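Long-range contacts in putative aspartate aminotransferase (Thermus thermophilus, PDB 1IUG), which probably transfers amino groups between amino acids and 2-oxo acids, as a class-V aminotransferase that carries pyridoxal 5'-phosphate on a lysine: residues F36-R40 with E52-L56; V169-A173 with A197-R201; V68-P74 with I93-L99; N151-L155 with R201-R205; P9-H13 with M188-G192. All coordinates share one frame; numbering follows the deposited sequence.

Contact 1: residues F36-R40 with E52-L56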
# COMPACT_ATOMS: atom_id res chain seq x y z
N PHE A 36 8.49 13.51 -5.41
CA PHE A 36 8.10 12.28 -6.10
C PHE A 36 8.99 12.08 -7.32
O PHE A 36 9.54 11.00 -7.51
CB PHE A 36 6.63 12.36 -6.53
CG PHE A 36 6.00 11.02 -6.73
CD1 PHE A 36 5.51 10.29 -5.65
CD2 PHE A 36 5.89 10.47 -8.01
CE1 PHE A 36 4.92 9.04 -5.83
CE2 PHE A 36 5.30 9.22 -8.20
CZ PHE A 36 4.81 8.50 -7.10
N LEU A 37 9.15 13.12 -8.13
CA LEU A 37 10.01 13.07 -9.31
C LEU A 37 11.45 12.79 -8.91
O LEU A 37 12.18 12.09 -9.61
CB LEU A 37 9.94 14.38 -10.09
CG LEU A 37 8.78 14.51 -11.08
CD1 LEU A 37 8.74 15.92 -11.64
CD2 LEU A 37 8.95 13.49 -12.20
N LYS A 38 11.86 13.36 -7.77
CA LYS A 38 13.20 13.17 -7.24
C LYS A 38 13.40 11.68 -6.94
O LYS A 38 14.39 11.09 -7.35
CB LYS A 38 13.35 13.98 -5.95
CG LYS A 38 14.69 14.68 -5.74
CD LYS A 38 15.85 13.71 -5.72
CE LYS A 38 17.20 14.42 -5.51
NZ LYS A 38 17.10 15.90 -5.37
N ALA A 39 12.43 11.08 -6.25
CA ALA A 39 12.51 9.66 -5.91
C ALA A 39 12.54 8.81 -7.18
O ALA A 39 13.33 7.87 -7.26
CB ALA A 39 11.33 9.27 -5.03
N ARG A 40 11.69 9.15 -8.15
CA ARG A 40 11.61 8.46 -9.44
C ARG A 40 13.04 8.37 -10.02
O ARG A 40 13.53 7.29 -10.36
CB ARG A 40 10.78 9.29 -10.44
CG ARG A 40 9.25 9.44 -10.26
CD ARG A 40 8.42 8.16 -10.33
NE ARG A 40 8.60 7.39 -11.56
CZ ARG A 40 8.72 7.87 -12.80
NH1 ARG A 40 8.67 9.17 -13.07
NH2 ARG A 40 8.97 7.02 -13.79
N GLU A 52 11.95 3.42 -16.87
CA GLU A 52 11.20 4.12 -15.82
C GLU A 52 10.94 3.24 -14.61
O GLU A 52 10.82 2.02 -14.72
CB GLU A 52 9.84 4.57 -16.37
CG GLU A 52 9.88 5.46 -17.60
CD GLU A 52 10.39 6.87 -17.32
OE1 GLU A 52 10.40 7.30 -16.15
OE2 GLU A 52 10.76 7.56 -18.29
N VAL A 53 10.88 3.87 -13.45
CA VAL A 53 10.60 3.15 -12.21
C VAL A 53 9.29 3.72 -11.67
O VAL A 53 9.13 4.93 -11.54
CB VAL A 53 11.72 3.31 -11.16
CG1 VAL A 53 11.41 2.45 -9.94
CG2 VAL A 53 13.07 2.92 -11.76
N LEU A 54 8.33 2.83 -11.42
CA LEU A 54 7.04 3.24 -10.89
C LEU A 54 6.94 2.94 -9.39
O LEU A 54 7.36 1.88 -8.93
CB LEU A 54 5.91 2.54 -11.65
CG LEU A 54 5.82 2.88 -13.14
CD1 LEU A 54 4.77 2.03 -13.82
CD2 LEU A 54 5.53 4.36 -13.32
N ILE A 55 6.42 3.91 -8.64
CA ILE A 55 6.25 3.78 -7.20
C ILE A 55 4.80 3.39 -6.91
O ILE A 55 3.87 4.12 -7.26
CB ILE A 55 6.56 5.10 -6.48
CG1 ILE A 55 7.99 5.54 -6.78
CG2 ILE A 55 6.32 4.95 -4.98
CD1 ILE A 55 8.40 6.82 -6.10
N LEU A 56 4.62 2.23 -6.29
CA LEU A 56 3.28 1.73 -5.95
C LEU A 56 3.10 1.68 -4.45
O LEU A 56 4.02 1.34 -3.70
CB LEU A 56 3.08 0.33 -6.52
CG LEU A 56 3.34 0.11 -8.02
CD1 LEU A 56 3.06 -1.34 -8.35
CD2 LEU A 56 2.48 1.02 -8.87
O HOH W 1 12.03 6.52 -12.90
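R40, near the middle of helix 30-47, turns its guanidinium onto the first two residues of strand 52-57 and supplies all the direct polar links of this contact. R40 NE points at V53 O, modelled at 2.5 Å, probably too short to be exact (N-H...O 161°), with the oxygen lying in the guanidinium plane. NH2 adds a weak second bond to the same V53 O. In addition, R40 NH2 forms a salt bridge with E52 OE1 at 2.8 Å. That carboxylate oxygen is met on its anti side, and the two flat groups are turned only 26° from each other. The chain of R40 bends at both chi2 and chi3, which folds the guanidinium back along the strand instead of letting it run straight out from the helix. A water joins the backbones as well, accepting from V53 N (2.9 Å) and donating weakly to R40 O.

The apolar part centres on I55. I55 CD1 sits over one face of the F36 ring, 4.3 Å from its centroid, a CH-pi contact displaced toward the rim. I55 CD1 also touches A39 CB at 4.0 Å, while CZ of F36 reaches I55 CB. F36 and A39 also pack on V236 of helix 233-246.

Strand 52-57 is an outermost strand, within this chain, of the large mixed sheet, hydrogen-bonded to strand 193-198. With V53 O held mainly by NE and weakly by NH2 of one arginine, a carbonyl facing the helix is satisfied within a buried interface, and E52 probably offsets the positive charge brought in with it.

Contact 2: residues V169-A173 with A197-R201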
# COMPACT_ATOMS: atom_id res chain seq x y z
N VAL A 169 23.13 -4.64 -9.03
CA VAL A 169 21.95 -4.86 -9.84
C VAL A 169 21.93 -3.93 -11.06
O VAL A 169 22.58 -2.89 -11.07
CB VAL A 169 20.62 -4.63 -9.04
CG1 VAL A 169 20.49 -5.63 -7.90
CG2 VAL A 169 20.54 -3.20 -8.52
N ALA A 170 21.20 -4.34 -12.08
CA ALA A 170 21.04 -3.57 -13.31
C ALA A 170 19.90 -4.22 -14.08
O ALA A 170 19.55 -5.37 -13.82
CB ALA A 170 22.31 -3.60 -14.14
N LEU A 171 19.28 -3.46 -14.98
CA LEU A 171 18.20 -4.02 -15.77
C LEU A 171 18.72 -4.51 -17.12
O LEU A 171 19.21 -5.64 -17.21
CB LEU A 171 17.07 -3.00 -15.96
CG LEU A 171 15.76 -3.38 -15.27
CD1 LEU A 171 16.00 -3.65 -13.79
CD2 LEU A 171 14.74 -2.28 -15.44
N GLU A 172 18.65 -3.67 -18.15
CA GLU A 172 19.10 -4.05 -19.48
C GLU A 172 20.55 -4.54 -19.55
O GLU A 172 20.86 -5.44 -20.32
CB GLU A 172 18.84 -2.94 -20.51
CG GLU A 172 19.33 -1.53 -20.14
CD GLU A 172 18.26 -0.68 -19.46
OE1 GLU A 172 18.19 0.53 -19.74
OE2 GLU A 172 17.49 -1.21 -18.63
N ALA A 173 21.42 -3.98 -18.71
CA ALA A 173 22.82 -4.38 -18.69
C ALA A 173 22.99 -5.83 -18.23
O ALA A 173 24.00 -6.46 -18.53
CB ALA A 173 23.63 -3.44 -17.81
N ALA A 197 10.36 -1.53 -11.92
CA ALA A 197 11.31 -0.90 -12.83
C ALA A 197 11.14 -1.55 -14.19
O ALA A 197 11.15 -2.77 -14.31
CB ALA A 197 12.74 -1.09 -12.32
N LEU A 198 10.95 -0.71 -15.21
CA LEU A 198 10.76 -1.17 -16.58
C LEU A 198 11.81 -0.60 -17.52
O LEU A 198 11.98 0.62 -17.61
CB LEU A 198 9.37 -0.75 -17.08
CG LEU A 198 8.15 -1.24 -16.28
CD1 LEU A 198 6.94 -0.39 -16.60
CD2 LEU A 198 7.89 -2.71 -16.56
N SER A 199 12.51 -1.48 -18.22
CA SER A 199 13.54 -1.08 -19.18
C SER A 199 12.83 -0.52 -20.42
O SER A 199 11.61 -0.69 -20.59
CB SER A 199 14.39 -2.29 -19.58
OG SER A 199 13.63 -3.22 -20.34
N PRO A 200 13.58 0.18 -21.30
CA PRO A 200 12.98 0.74 -22.52
C PRO A 200 12.29 -0.35 -23.34
O PRO A 200 11.20 -0.16 -23.87
CB PRO A 200 14.19 1.32 -23.25
CG PRO A 200 15.07 1.77 -22.12
CD PRO A 200 14.99 0.59 -21.17
N ARG A 201 12.93 -1.52 -23.36
CA ARG A 201 12.45 -2.71 -24.06
C ARG A 201 11.05 -3.06 -23.54
O ARG A 201 10.10 -3.20 -24.31
CB ARG A 201 13.44 -3.84 -23.77
CG ARG A 201 13.75 -4.85 -24.88
CD ARG A 201 12.55 -5.63 -25.35
NE ARG A 201 12.95 -6.86 -26.04
CZ ARG A 201 13.15 -8.04 -25.44
NH1 ARG A 201 12.99 -8.16 -24.13
NH2 ARG A 201 13.47 -9.10 -26.16
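L171 points its side chain at the end of strand 193-198, and one branch, CD2, does all the touching. This methyl lies 3.9 Å from A197 CB and 3.7 Å from S199 N, so it rests against both a small side chain and the backbone where the strand gives way to helix 200-204. A197 O is almost as near. F47 of helix 30-47 packs on both L171 and A197, and A179 of strand 178-182 also borders L171, which closes a small apolar cluster over the strands.

E172, the next residue, lies across the side chain of P200 at about a right angle. Its CG stands between the backbone N and the carbonyl carbon (chi1 50°), and a further bend at chi2 brings the carboxylate over S199 and P200. There OE2 approaches S199 CB at 3.4 Å and OE1 approaches P200 CD at 3.5 Å; these are van der Waals contacts with carbon. The polar work of the carboxylate is done on other partners, since OE1 accepts from E50 N and OE2 bonds to the T49 hydroxyl, both in the loop between helix 30-47 and strand 52-57.

S199 shows a similar division of labour. CB faces the glutamate, whereas OG bonds to D177 O and caps A202 N in the first turn of the helix.

The arrangement is that of a strand-to-helix junction with a serine N-cap, in which the loop leading to strand 178-182 covers the end of strand 193-198, which runs antiparallel to strand 178-182 in the large sheet.

Contact 3: residues V68-P74 with I93-L99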
# COMPACT_ATOMS: atom_id res chain seq x y z
N VAL A 68 4.01 -8.89 -13.56
CA VAL A 68 3.50 -10.04 -14.30
C VAL A 68 2.26 -9.73 -15.14
O VAL A 68 2.20 -10.06 -16.32
CB VAL A 68 3.21 -11.23 -13.34
CG1 VAL A 68 2.56 -12.39 -14.09
CG2 VAL A 68 4.50 -11.69 -12.68
N LYS A 69 1.28 -9.09 -14.50
CA LYS A 69 0.02 -8.71 -15.14
C LYS A 69 0.18 -7.76 -16.33
O LYS A 69 -0.51 -7.89 -17.34
CB LYS A 69 -0.90 -7.99 -14.14
CG LYS A 69 -1.58 -8.84 -13.08
CD LYS A 69 -2.48 -9.88 -13.69
CE LYS A 69 -3.19 -10.72 -12.64
NZ LYS A 69 -2.87 -10.32 -11.25
N ASN A 70 1.07 -6.79 -16.19
CA ASN A 70 1.27 -5.80 -17.24
C ASN A 70 2.25 -6.12 -18.36
O ASN A 70 2.41 -5.32 -19.28
CB ASN A 70 1.62 -4.45 -16.60
CG ASN A 70 0.46 -3.84 -15.85
OD1 ASN A 70 -0.21 -2.94 -16.35
ND2 ASN A 70 0.21 -4.32 -14.64
N LEU A 71 2.90 -7.27 -18.29
CA LEU A 71 3.85 -7.67 -19.32
C LEU A 71 3.47 -8.97 -20.02
O LEU A 71 4.01 -9.29 -21.07
CB LEU A 71 5.26 -7.81 -18.75
CG LEU A 71 5.96 -6.48 -18.42
CD1 LEU A 71 7.28 -6.77 -17.74
CD2 LEU A 71 6.15 -5.67 -19.68
N PHE A 72 2.54 -9.71 -19.42
CA PHE A 72 2.09 -10.97 -19.98
C PHE A 72 0.57 -11.03 -20.03
O PHE A 72 -0.12 -10.70 -19.06
CB PHE A 72 2.64 -12.14 -19.15
CG PHE A 72 4.14 -12.19 -19.08
CD1 PHE A 72 4.81 -11.71 -17.96
CD2 PHE A 72 4.89 -12.70 -20.14
CE1 PHE A 72 6.21 -11.73 -17.89
CE2 PHE A 72 6.28 -12.72 -20.09
CZ PHE A 72 6.94 -12.24 -18.96
N ALA A 73 0.05 -11.41 -21.20
CA ALA A 73 -1.39 -11.53 -21.39
C ALA A 73 -1.81 -12.97 -21.09
O ALA A 73 -0.98 -13.88 -21.12
CB ALA A 73 -1.77 -11.15 -22.82
N PRO A 74 -3.10 -13.19 -20.76
CA PRO A 74 -3.61 -14.52 -20.44
C PRO A 74 -3.34 -15.53 -21.56
O PRO A 74 -3.51 -15.21 -22.74
CB PRO A 74 -5.11 -14.28 -20.27
CG PRO A 74 -5.16 -12.89 -19.73
CD PRO A 74 -4.17 -12.18 -20.62
N ILE A 93 1.59 -16.35 -8.53
CA ILE A 93 1.16 -15.10 -9.16
C ILE A 93 0.91 -15.32 -10.66
O ILE A 93 -0.06 -14.81 -11.22
CB ILE A 93 2.20 -13.97 -8.96
CG1 ILE A 93 2.19 -13.50 -7.50
CG2 ILE A 93 1.94 -12.80 -9.92
CD1 ILE A 93 3.24 -12.47 -7.18
N ALA A 94 1.80 -16.09 -11.29
CA ALA A 94 1.69 -16.39 -12.72
C ALA A 94 0.43 -17.21 -13.00
O ALA A 94 -0.26 -16.97 -14.00
CB ALA A 94 2.93 -17.14 -13.20
N LEU A 95 0.13 -18.16 -12.12
CA LEU A 95 -1.07 -18.98 -12.26
C LEU A 95 -2.33 -18.11 -12.19
O LEU A 95 -3.16 -18.13 -13.10
CB LEU A 95 -1.13 -20.06 -11.18
CG LEU A 95 -0.25 -21.29 -11.39
CD1 LEU A 95 -0.38 -22.23 -10.21
CD2 LEU A 95 -0.66 -21.99 -12.69
N GLU A 96 -2.44 -17.31 -11.12
CA GLU A 96 -3.60 -16.45 -10.93
C GLU A 96 -3.75 -15.43 -12.07
O GLU A 96 -4.86 -15.02 -12.40
CB GLU A 96 -3.51 -15.74 -9.57
CG GLU A 96 -4.81 -15.05 -9.11
CD GLU A 96 -5.05 -13.69 -9.75
OE1 GLU A 96 -4.07 -12.96 -9.98
OE2 GLU A 96 -6.22 -13.35 -10.02
N ALA A 97 -2.63 -15.06 -12.69
CA ALA A 97 -2.65 -14.11 -13.80
C ALA A 97 -3.13 -14.78 -15.10
O ALA A 97 -3.16 -14.15 -16.16
CB ALA A 97 -1.28 -13.49 -13.99
N GLY A 98 -3.47 -16.06 -15.01
CA GLY A 98 -3.95 -16.80 -16.17
C GLY A 98 -2.90 -17.16 -17.21
O GLY A 98 -3.16 -17.09 -18.41
N LEU A 99 -1.72 -17.57 -16.74
CA LEU A 99 -0.63 -17.94 -17.64
C LEU A 99 -0.35 -19.44 -17.59
O LEU A 99 -0.64 -20.10 -16.59
CB LEU A 99 0.66 -17.19 -17.25
CG LEU A 99 0.63 -15.66 -17.18
CD1 LEU A 99 2.00 -15.15 -16.75
CD2 LEU A 99 0.24 -15.07 -18.52
O HOH W 2 -1.36 -12.64 -9.99
O HOH W 3 -5.29 -10.18 -10.55
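The F72 ring meets L99 CD1 only obliquely; F72 CB makes the closer contact, 3.8 Å from L99 CD2. F72 and L99 follow helices 60-71 and 85-96 in the chain; strand 77-82 lies between these helices in sequence, and V78 on it packs against both F72 and L99. The second helix closes in a Schellman motif, with G98 at positive phi, G98 N bonded back to L95 O and L99 N to A94 O.

V68 faces this helix with both branches. CG2 touches I93 CG2 at 3.9 Å, while CG1, anti to the backbone N (chi1 175°), drops between A97 CB and L99 CD1.

K69 lays its CE against A97, 3.6 Å from CB, and its NZ crosses to E96, forming a salt bridge through the syn lone pair of OE1. The stronger partner of K69 NZ is E65, with which it also forms a salt bridge. One bridging water accepts from K69 NZ and donates to I93 O and E96 OE1.

Y211 and G210 of the second subunit pack on I93 and E96. In the loops that follow the helices, P74 CA approaches G98 O at 3.3 Å in a CA-H...O contact.

Contact 4: residues N151-L155 with R201-R205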
# COMPACT_ATOMS: atom_id res chain seq x y z
N ASN A 151 15.02 -17.58 -26.92
CA ASN A 151 13.78 -16.80 -26.99
C ASN A 151 14.12 -15.32 -27.20
O ASN A 151 13.97 -14.50 -26.29
CB ASN A 151 12.95 -16.97 -25.71
CG ASN A 151 12.64 -18.42 -25.41
OD1 ASN A 151 11.69 -18.98 -25.95
ND2 ASN A 151 13.44 -19.04 -24.55
N PRO A 152 14.55 -14.95 -28.42
CA PRO A 152 14.93 -13.59 -28.80
C PRO A 152 13.86 -12.54 -28.52
O PRO A 152 14.17 -11.37 -28.28
CB PRO A 152 15.17 -13.72 -30.31
CG PRO A 152 15.66 -15.12 -30.44
CD PRO A 152 14.69 -15.86 -29.57
N GLU A 153 12.59 -12.95 -28.56
CA GLU A 153 11.48 -12.04 -28.31
C GLU A 153 10.92 -12.16 -26.90
O GLU A 153 9.93 -11.51 -26.56
CB GLU A 153 10.38 -12.27 -29.35
CG GLU A 153 10.80 -11.96 -30.79
CD GLU A 153 10.89 -10.46 -31.09
OE1 GLU A 153 11.58 -9.74 -30.34
OE2 GLU A 153 10.28 -10.01 -32.08
N GLY A 154 11.57 -12.97 -26.06
CA GLY A 154 11.10 -13.17 -24.70
C GLY A 154 11.44 -12.06 -23.72
O GLY A 154 12.31 -11.22 -23.97
N LEU A 155 10.74 -12.07 -22.59
CA LEU A 155 10.96 -11.07 -21.54
C LEU A 155 11.43 -11.74 -20.26
O LEU A 155 10.98 -12.84 -19.92
CB LEU A 155 9.66 -10.31 -21.25
CG LEU A 155 9.12 -9.34 -22.31
CD1 LEU A 155 7.68 -9.00 -21.99
CD2 LEU A 155 9.98 -8.09 -22.37
N ARG A 201 12.93 -1.52 -23.36
CA ARG A 201 12.45 -2.71 -24.06
C ARG A 201 11.05 -3.06 -23.54
O ARG A 201 10.10 -3.20 -24.31
CB ARG A 201 13.44 -3.84 -23.77
CG ARG A 201 13.75 -4.85 -24.88
CD ARG A 201 12.55 -5.63 -25.35
NE ARG A 201 12.95 -6.86 -26.04
CZ ARG A 201 13.15 -8.04 -25.44
NH1 ARG A 201 12.99 -8.16 -24.13
NH2 ARG A 201 13.47 -9.10 -26.16
N ALA A 202 10.93 -3.14 -22.21
CA ALA A 202 9.67 -3.49 -21.56
C ALA A 202 8.57 -2.43 -21.74
O ALA A 202 7.39 -2.77 -21.82
CB ALA A 202 9.90 -3.75 -20.07
N LEU A 203 8.96 -1.17 -21.80
CA LEU A 203 8.01 -0.07 -21.96
C LEU A 203 7.22 -0.16 -23.27
O LEU A 203 6.04 0.17 -23.30
CB LEU A 203 8.73 1.28 -21.87
CG LEU A 203 9.28 1.68 -20.49
CD1 LEU A 203 10.17 2.91 -20.60
CD2 LEU A 203 8.13 1.94 -19.53
N GLU A 204 7.87 -0.64 -24.33
CA GLU A 204 7.22 -0.78 -25.63
C GLU A 204 6.35 -2.03 -25.70
O GLU A 204 5.47 -2.14 -26.55
CB GLU A 204 8.28 -0.85 -26.74
CG GLU A 204 9.22 0.34 -26.79
CD GLU A 204 10.33 0.16 -27.80
OE1 GLU A 204 10.36 0.91 -28.81
OE2 GLU A 204 11.19 -0.73 -27.60
N ARG A 205 6.62 -2.97 -24.80
CA ARG A 205 5.91 -4.25 -24.73
C ARG A 205 4.76 -4.24 -23.72
O ARG A 205 4.12 -5.27 -23.49
CB ARG A 205 6.91 -5.34 -24.31
CG ARG A 205 8.11 -5.52 -25.24
CD ARG A 205 7.68 -5.92 -26.64
NE ARG A 205 7.20 -7.30 -26.65
CZ ARG A 205 7.98 -8.37 -26.61
NH1 ARG A 205 9.30 -8.24 -26.58
NH2 ARG A 205 7.44 -9.58 -26.55
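Residues N151 to G154 form a type I beta turn, closed by G154 N bonding to N151 O, and the turn presents its carbonyls to R201 and R205, one helical turn apart on helix 200-204 and just beyond its end. The motif is a tight turn linking helix 140-150 to strand 155-159 in the large sheet of the fold-type I aminotransferase domain, here held by arginines that bond to backbone oxygens.

R205 takes the middle of the turn. Its NH2 donates to E153 O at 3.2 Å, with that oxygen practically in the guanidinium plane and the N-H arriving almost end-on to the carbonyl. NH1 adds a weak bond to the same atom. Bends at chi2 and chi3 curl the arginine toward the turn.

R201 works one peptide farther on. NH1 bonds to G154 O at 3.1 Å, but the oxygen is tilted 25° from the guanidinium plane, and the second bond, from NH2, is weak. NH1 also forms a salt bridge with D177, which probably neutralises much of its charge and helps to place it.

The arginines themselves lie close together: R205 NH1 is over one face of the R201 guanidinium, and R201 NE lies at the edge of the R205 group. The carboxylate of E153 is near both, its OE1 4.6 Å from R201 NH2, and may temper the pairing of like charges.

L155, the first residue of the strand, adds the apolar side. Its CG stands over a face of the R205 guanidinium, while its CD2 comes 3.5 Å from R201 NH1.

Contact 5: residues P9-H13 with M188-G192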
# COMPACT_ATOMS: atom_id res chain seq x y z
N PRO A 9 10.94 -6.74 7.98
CA PRO A 9 11.42 -5.35 8.00
C PRO A 9 12.80 -5.25 8.63
O PRO A 9 13.28 -6.19 9.27
CB PRO A 9 10.36 -4.64 8.85
CG PRO A 9 9.12 -5.43 8.56
CD PRO A 9 9.64 -6.84 8.65
N VAL A 10 13.44 -4.10 8.46
CA VAL A 10 14.77 -3.89 9.01
C VAL A 10 14.89 -2.67 9.91
O VAL A 10 13.96 -1.88 10.07
CB VAL A 10 15.83 -3.72 7.88
CG1 VAL A 10 15.87 -4.96 6.98
CG2 VAL A 10 15.53 -2.46 7.06
N ARG A 11 16.08 -2.55 10.49
CA ARG A 11 16.49 -1.46 11.37
C ARG A 11 16.47 -0.23 10.46
O ARG A 11 17.14 -0.21 9.43
CB ARG A 11 17.91 -1.77 11.84
CG ARG A 11 18.21 -1.51 13.29
CD ARG A 11 18.07 -0.08 13.69
NE ARG A 11 19.40 0.44 14.01
CZ ARG A 11 20.15 0.05 15.04
NH1 ARG A 11 19.71 -0.88 15.88
NH2 ARG A 11 21.35 0.58 15.22
N LEU A 12 15.70 0.78 10.85
CA LEU A 12 15.57 1.99 10.05
C LEU A 12 16.75 2.95 10.02
O LEU A 12 17.44 3.17 11.01
CB LEU A 12 14.31 2.76 10.46
CG LEU A 12 12.96 2.05 10.29
CD1 LEU A 12 11.84 3.02 10.64
CD2 LEU A 12 12.80 1.53 8.86
N HIS A 13 16.98 3.51 8.84
CA HIS A 13 18.05 4.48 8.64
C HIS A 13 17.60 5.77 9.33
O HIS A 13 16.42 6.12 9.28
CB HIS A 13 18.25 4.72 7.14
CG HIS A 13 19.45 5.56 6.82
ND1 HIS A 13 20.61 5.04 6.29
CD2 HIS A 13 19.66 6.89 6.96
CE1 HIS A 13 21.48 6.02 6.12
NE2 HIS A 13 20.94 7.15 6.52
N MET A 188 16.16 0.23 3.79
CA MET A 188 16.11 0.63 5.20
C MET A 188 14.97 1.60 5.52
O MET A 188 15.11 2.52 6.33
CB MET A 188 17.47 1.23 5.62
CG MET A 188 18.64 0.25 5.49
SD MET A 188 20.26 1.07 5.57
CE MET A 188 20.28 1.89 3.95
N CYS A 189 13.83 1.37 4.87
CA CYS A 189 12.63 2.18 5.06
C CYS A 189 11.50 1.29 5.56
O CYS A 189 11.60 0.07 5.52
CB CYS A 189 12.21 2.84 3.74
SG CYS A 189 13.32 4.13 3.19
N PRO A 190 10.42 1.90 6.07
CA PRO A 190 9.28 1.12 6.57
C PRO A 190 8.56 0.42 5.41
O PRO A 190 8.76 0.76 4.24
CB PRO A 190 8.37 2.20 7.17
CG PRO A 190 9.30 3.33 7.49
CD PRO A 190 10.20 3.34 6.30
N PRO A 191 7.76 -0.62 5.72
CA PRO A 191 7.00 -1.37 4.71
C PRO A 191 5.92 -0.43 4.19
O PRO A 191 5.48 0.46 4.92
CB PRO A 191 6.36 -2.50 5.52
CG PRO A 191 7.26 -2.65 6.70
CD PRO A 191 7.61 -1.24 7.05
N GLY A 192 5.48 -0.61 2.95
CA GLY A 192 4.43 0.25 2.43
C GLY A 192 4.57 0.66 0.97
O GLY A 192 3.61 1.16 0.38
O HOH W 4 11.79 -1.75 7.74
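H13 N donates to M188 O at 3.3 Å, a bond that is almost straight (176°) and uses a lone pair in the carbonyl plane. The side chains of the same two residues meet alongside it: H13 CB lies 3.9 Å from M188 CB, and farther out M188 SD comes to the edge of the H13 imidazole, 5.2 Å from its centroid, in a sulfur-aromatic contact. The bend at chi3 carries M188 CE to within 3.9 Å of H13 ND1. That buried nitrogen has no polar partner in the model.

The rest of the fit is apolar. L12 CD2 rests on the backbone between M188 and P190, 3.6 Å from C189 C. V10 CG2 touches M188 CA at 3.7 Å, and the rings of P9 and P191, crossing at about a right angle, meet through their CG atoms. A water accepts from V10 N and donates to C189 O, bridging the two backbones.

Farther out, R11 pairs with E333, and S183 bonds to P190 O. H27 and Q24 of the second subunit pack on P9 and L12, and N234 of that subunit packs on P190 and P191. Helix 233-246 flanks H13 and M188 through V242. The contact joins the loop ahead of helix 14-21, with H13 at the N-cap position, to the loop between strands 178-182 and 193-198, which also holds cofactor-bearing K185.

How the contacts relate
Contacts 1 and 2 meet in the large sheet, where E52 O lies 2.8 Å from L198 N, a probable hydrogen bond between neighbouring strands. Contact 4 shares R201 with contact 2, their centres about 11 Å apart, and L203 packs on both L198 and E52. Contact 3 joins this group through L71 and F72, which touch L155 and A202. Contact 5 lies far from contact 4 (centres about 33 Å apart) but comes within about 4 Å, nearest atoms, of contact 1 without touching it; like contact 3 it reaches the second subunit. It is the one contact near an annotated site: the P9 side chain is about 11 Å from that of R322, predicted to bind substrate.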